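Local atomic coordinates of uncharacterized protein (Bombyx mori, PDB entry 5AZ0), a protein that probably catalyses the NAD(P)H-dependent reduction of aldehydes and ketones, as a silkworm member (AKR2E5) of the aldo-keto reductase family. Residues Asp98-Thr103 against His130-Leu135; Ser118-Leu123 against Lys166-Ala171. All coordinates share one frame; numbering follows the deposited sequence.

In the fold
Both contacts belong to the TIM-barrel fold of the aldo-keto reductases and lie on the same side of the chain's centre, their own centres about 9 Å apart. Interaction 1 pairs strands 100-105 and 133-136; interaction 2 sets helix 112-126, which connects those strands, against the loop leading into the next strand, 172-175. Along the chain the segments alternate, and they meet directly: Val131 O lies 2.9 Å from Lys170 N, and Val134 N 2.9 Å from Ala171 O, both probable hydrogen bonds. A calcium ion is bound about 7 Å from the side chains of both Ile101 and Leu123, so it lies near each contact without touching either residue.

Interaction 1: residues Asp98-Thr103 against His130-Leu135; sequences DLFITT and HVNLVL
The ring of Phe100 carries Asn132 CB over the centre of one face, a CH-pi contact of 3.6 Å from that carbon to the ring centroid, while Leu133 CB approaches the same ring obliquely. The pair belongs to a right-handed beta-alpha-beta unit of the TIM barrel, in which the parallel neighbours 100-105 and 133-136 are joined through helix 112-126. With CG anti to the backbone N (chi1 -167°), the Phe100 ring comes to lie against Asn132 CB, its plane turned 27° from the amide; the ring also meets His68 of the preceding strand.

Asparagine suits the approach to the second strand because its amide can stand in for backbone. Asn132 OD1 accepts from Ile101 N at 2.9 Å, the donor standing above the carbonyl plane, and accepts as well from Arg96. Asn132 ND2 reaches Leu99 O through a bridging water. The backbone N of Asn132 donates to Ile101 O, which also takes a weak bond from Leu133 N.

Val131, just before Asn132, puts CG1 on Thr103 CG2 at 3.9 Å, and Thr103 OG1 bonds to Glu78. Beta-branched residues such as Thr102, Thr103 and Val134 fit the extended backbone of the strands. Regular parallel pairing runs through Thr103 itself, whose N donates to Leu133 O and whose O accepts from Leu135 N, each at 3.1 Å.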
# COMPACT_ATOMS: atom_id res chain seq x y z
N ASP A 98 -12.84 1.01 -15.16
CA ASP A 98 -11.93 2.13 -15.04
C ASP A 98 -11.16 2.07 -13.72
O ASP A 98 -10.23 2.85 -13.54
CB ASP A 98 -12.71 3.46 -15.08
CG ASP A 98 -13.59 3.60 -16.38
OD1 ASP A 98 -13.16 3.19 -17.46
OD2 ASP A 98 -14.73 4.05 -16.25
N LEU A 99 -11.66 1.30 -12.75
CA LEU A 99 -11.10 1.34 -11.42
C LEU A 99 -10.03 0.24 -11.26
O LEU A 99 -10.19 -0.82 -11.83
CB LEU A 99 -12.18 1.13 -10.40
CG LEU A 99 -13.24 2.20 -10.42
CD1 LEU A 99 -14.39 1.76 -9.50
CD2 LEU A 99 -12.64 3.49 -9.94
N PHE A 100 -9.02 0.53 -10.45
CA PHE A 100 -8.03 -0.41 -10.01
C PHE A 100 -8.22 -0.59 -8.53
O PHE A 100 -7.91 0.32 -7.77
CB PHE A 100 -6.62 0.12 -10.27
CG PHE A 100 -5.56 -0.92 -10.11
CD1 PHE A 100 -5.10 -1.32 -8.81
CD2 PHE A 100 -5.09 -1.59 -11.22
CE1 PHE A 100 -4.17 -2.34 -8.69
CE2 PHE A 100 -4.16 -2.62 -11.11
CZ PHE A 100 -3.69 -2.99 -9.86
N ILE A 101 -8.72 -1.76 -8.09
CA ILE A 101 -9.02 -1.99 -6.70
C ILE A 101 -8.20 -3.13 -6.14
O ILE A 101 -8.13 -4.20 -6.71
CB ILE A 101 -10.52 -2.33 -6.54
CG1 ILE A 101 -11.36 -1.14 -7.02
CG2 ILE A 101 -10.87 -2.68 -5.09
CD1 ILE A 101 -12.82 -1.53 -7.18
N THR A 102 -7.54 -2.85 -5.05
CA THR A 102 -6.63 -3.82 -4.38
C THR A 102 -7.20 -4.24 -3.03
O THR A 102 -7.72 -3.40 -2.28
CB THR A 102 -5.27 -3.14 -4.09
OG1 THR A 102 -4.60 -2.87 -5.32
CG2 THR A 102 -4.33 -4.09 -3.30
N THR A 103 -7.14 -5.52 -2.72
CA THR A 103 -7.37 -5.96 -1.35
C THR A 103 -6.22 -6.92 -0.92
O THR A 103 -5.31 -7.15 -1.69
CB THR A 103 -8.78 -6.55 -1.08
OG1 THR A 103 -8.94 -6.68 0.34
CG2 THR A 103 -8.94 -7.89 -1.71
N HIS A 130 -14.30 -9.54 -9.20
CA HIS A 130 -12.85 -9.65 -9.07
C HIS A 130 -12.25 -8.38 -8.59
O HIS A 130 -12.84 -7.30 -8.69
CB HIS A 130 -12.19 -10.06 -10.39
CG HIS A 130 -12.48 -9.10 -11.50
ND1 HIS A 130 -13.54 -9.28 -12.37
CD2 HIS A 130 -11.90 -7.92 -11.84
CE1 HIS A 130 -13.58 -8.26 -13.21
NE2 HIS A 130 -12.58 -7.44 -12.94
N VAL A 131 -11.08 -8.50 -7.98
CA VAL A 131 -10.24 -7.35 -7.72
C VAL A 131 -9.22 -7.26 -8.85
O VAL A 131 -9.01 -8.22 -9.58
CB VAL A 131 -9.49 -7.38 -6.36
CG1 VAL A 131 -10.44 -7.00 -5.19
CG2 VAL A 131 -8.79 -8.72 -6.09
N ASN A 132 -8.60 -6.09 -8.95
CA ASN A 132 -7.49 -5.89 -9.89
C ASN A 132 -6.18 -6.44 -9.32
O ASN A 132 -5.32 -6.85 -10.10
CB ASN A 132 -7.29 -4.44 -10.24
CG ASN A 132 -8.54 -3.87 -10.90
OD1 ASN A 132 -9.52 -3.55 -10.20
ND2 ASN A 132 -8.52 -3.81 -12.26
N LEU A 133 -6.05 -6.42 -7.99
CA LEU A 133 -4.83 -6.89 -7.37
C LEU A 133 -5.16 -7.47 -5.98
O LEU A 133 -5.91 -6.85 -5.23
CB LEU A 133 -3.83 -5.72 -7.30
CG LEU A 133 -2.54 -6.01 -6.52
CD1 LEU A 133 -1.69 -7.08 -7.24
CD2 LEU A 133 -1.76 -4.70 -6.43
N VAL A 134 -4.58 -8.62 -5.63
CA VAL A 134 -4.64 -9.08 -4.25
C VAL A 134 -3.22 -9.35 -3.74
O VAL A 134 -2.43 -9.98 -4.46
CB VAL A 134 -5.59 -10.27 -4.13
CG1 VAL A 134 -5.09 -11.51 -4.85
CG2 VAL A 134 -5.84 -10.63 -2.66
N LEU A 135 -2.94 -8.91 -2.54
CA LEU A 135 -1.65 -9.09 -1.87
C LEU A 135 -1.67 -10.00 -0.65
O LEU A 135 -2.65 -10.06 0.11
CB LEU A 135 -1.12 -7.74 -1.39
CG LEU A 135 -1.17 -6.59 -2.38
CD1 LEU A 135 -0.72 -5.27 -1.75
CD2 LEU A 135 -0.33 -6.91 -3.61
O HOH W 1 -10.62 -2.82 -14.09

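Interaction 2: residues Ser118-Leu123 against Lys166-Ala171; sequences SLRASL and KGLTKA
Leu168 spreads its isobutyl group over the flank of helix 112-126, CB resting on Leu119 CD2 at 3.6 Å and CD2 on Leu123 CD1 at 4.0 Å. Leu119 and Leu123 are one helical turn apart and present neighbouring methyls to the loop. Leucine suits all three positions because the apolar carbons of these side chains meet one another in a buried place. Leu123 CD1 also touches Leu168 O.

Arg120 crosses Leu168 at about a right angle. Its chain, extended from CG to NE, lays CG 3.8 Å from Leu168 CD1 and brings one guanidinium face over Leu168 CD2, which stands 3.7 Å from the plane, toward the rim. The long arginine thus covers the leucine with its carbon chain and flat end while keeping its charge at the surface: NE forms a salt bridge with Glu116, and NH2 donates to a water at 2.9 Å that Lys166 NZ reaches weakly. Cutting Leu168 back to an alanine would keep CB on Leu119 but would probably leave a gap beside Leu123 CD1 and strip the methyl from the Arg120 guanidinium face.

Gly167, just past helix 153-165, takes a positive phi (85°), which a residue without a side chain adopts easily, in a Schellman motif. Farther on, Thr169 OG1 donates to Ala171 O at 2.7 Å, closing a short local bond just before strand 172-175. Leu168 lies between two helices, touching Val163 of helix 153-165 as well as helix 112-126, while Leu119 continues inward onto Thr103 and Val134 of the barrel strands.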
# COMPACT_ATOMS: atom_id res chain seq x y z
N SER A 118 -10.50 -16.28 2.01
CA SER A 118 -10.34 -14.90 2.36
C SER A 118 -10.74 -13.93 1.23
O SER A 118 -11.42 -12.92 1.47
CB SER A 118 -8.89 -14.63 2.84
OG SER A 118 -8.71 -13.30 3.33
N LEU A 119 -10.27 -14.22 0.02
CA LEU A 119 -10.47 -13.30 -1.08
C LEU A 119 -11.93 -13.33 -1.49
O LEU A 119 -12.46 -12.29 -1.69
CB LEU A 119 -9.57 -13.60 -2.26
CG LEU A 119 -9.80 -12.86 -3.58
CD1 LEU A 119 -9.65 -11.41 -3.32
CD2 LEU A 119 -8.82 -13.36 -4.65
N ARG A 120 -12.56 -14.48 -1.63
CA ARG A 120 -14.01 -14.51 -1.89
C ARG A 120 -14.85 -13.72 -0.90
O ARG A 120 -15.70 -12.94 -1.28
CB ARG A 120 -14.52 -15.92 -2.04
CG ARG A 120 -14.07 -16.55 -3.38
CD ARG A 120 -15.00 -17.61 -3.70
NE ARG A 120 -14.67 -18.47 -4.79
CZ ARG A 120 -15.25 -18.46 -6.00
NH1 ARG A 120 -16.11 -17.54 -6.35
NH2 ARG A 120 -14.94 -19.40 -6.89
N ALA A 121 -14.53 -13.83 0.37
CA ALA A 121 -15.18 -13.02 1.38
C ALA A 121 -14.93 -11.55 1.16
O ALA A 121 -15.87 -10.71 1.23
CB ALA A 121 -14.76 -13.49 2.80
N SER A 122 -13.67 -11.18 0.87
CA SER A 122 -13.38 -9.77 0.64
C SER A 122 -14.19 -9.30 -0.61
O SER A 122 -14.67 -8.15 -0.64
CB SER A 122 -11.88 -9.52 0.40
OG SER A 122 -11.13 -9.38 1.57
N LEU A 123 -14.24 -10.14 -1.63
CA LEU A 123 -14.92 -9.77 -2.84
C LEU A 123 -16.45 -9.60 -2.58
O LEU A 123 -17.08 -8.67 -3.13
CB LEU A 123 -14.73 -10.81 -3.94
CG LEU A 123 -13.32 -10.89 -4.54
CD1 LEU A 123 -13.22 -12.15 -5.37
CD2 LEU A 123 -13.07 -9.71 -5.45
N LYS A 166 -8.50 -18.83 -11.15
CA LYS A 166 -9.95 -18.78 -11.03
C LYS A 166 -10.58 -17.44 -11.42
O LYS A 166 -11.78 -17.36 -11.45
CB LYS A 166 -10.34 -19.13 -9.60
CG LYS A 166 -10.29 -20.65 -9.46
CD LYS A 166 -10.58 -21.07 -8.03
CE LYS A 166 -10.89 -22.58 -7.95
NZ LYS A 166 -10.53 -23.16 -6.62
N GLY A 167 -9.80 -16.38 -11.66
CA GLY A 167 -10.40 -15.10 -12.18
C GLY A 167 -10.92 -14.27 -11.03
O GLY A 167 -11.63 -13.36 -11.26
N LEU A 168 -10.52 -14.58 -9.78
CA LEU A 168 -10.90 -13.83 -8.60
C LEU A 168 -10.15 -12.52 -8.47
O LEU A 168 -10.57 -11.56 -7.75
CB LEU A 168 -10.79 -14.71 -7.37
CG LEU A 168 -11.74 -15.90 -7.42
CD1 LEU A 168 -11.48 -16.72 -6.19
CD2 LEU A 168 -13.23 -15.55 -7.48
N THR A 169 -9.05 -12.44 -9.23
CA THR A 169 -8.22 -11.28 -9.24
C THR A 169 -7.56 -11.24 -10.58
O THR A 169 -7.39 -12.30 -11.23
CB THR A 169 -7.17 -11.32 -8.15
OG1 THR A 169 -6.41 -10.12 -8.15
CG2 THR A 169 -6.25 -12.50 -8.28
N LYS A 170 -7.21 -10.05 -11.01
CA LYS A 170 -6.45 -9.89 -12.30
C LYS A 170 -4.94 -9.85 -12.03
O LYS A 170 -4.18 -9.89 -12.94
CB LYS A 170 -6.80 -8.60 -12.99
CG LYS A 170 -8.26 -8.43 -13.38
CD LYS A 170 -8.63 -9.41 -14.48
CE LYS A 170 -9.53 -8.76 -15.57
NZ LYS A 170 -9.53 -9.51 -16.87
N ALA A 171 -4.52 -9.78 -10.77
CA ALA A 171 -3.10 -9.76 -10.44
C ALA A 171 -2.85 -10.19 -9.01
O ALA A 171 -3.69 -9.94 -8.12
CB ALA A 171 -2.47 -8.37 -10.70
O HOH W 2 -13.36 -21.50 -5.75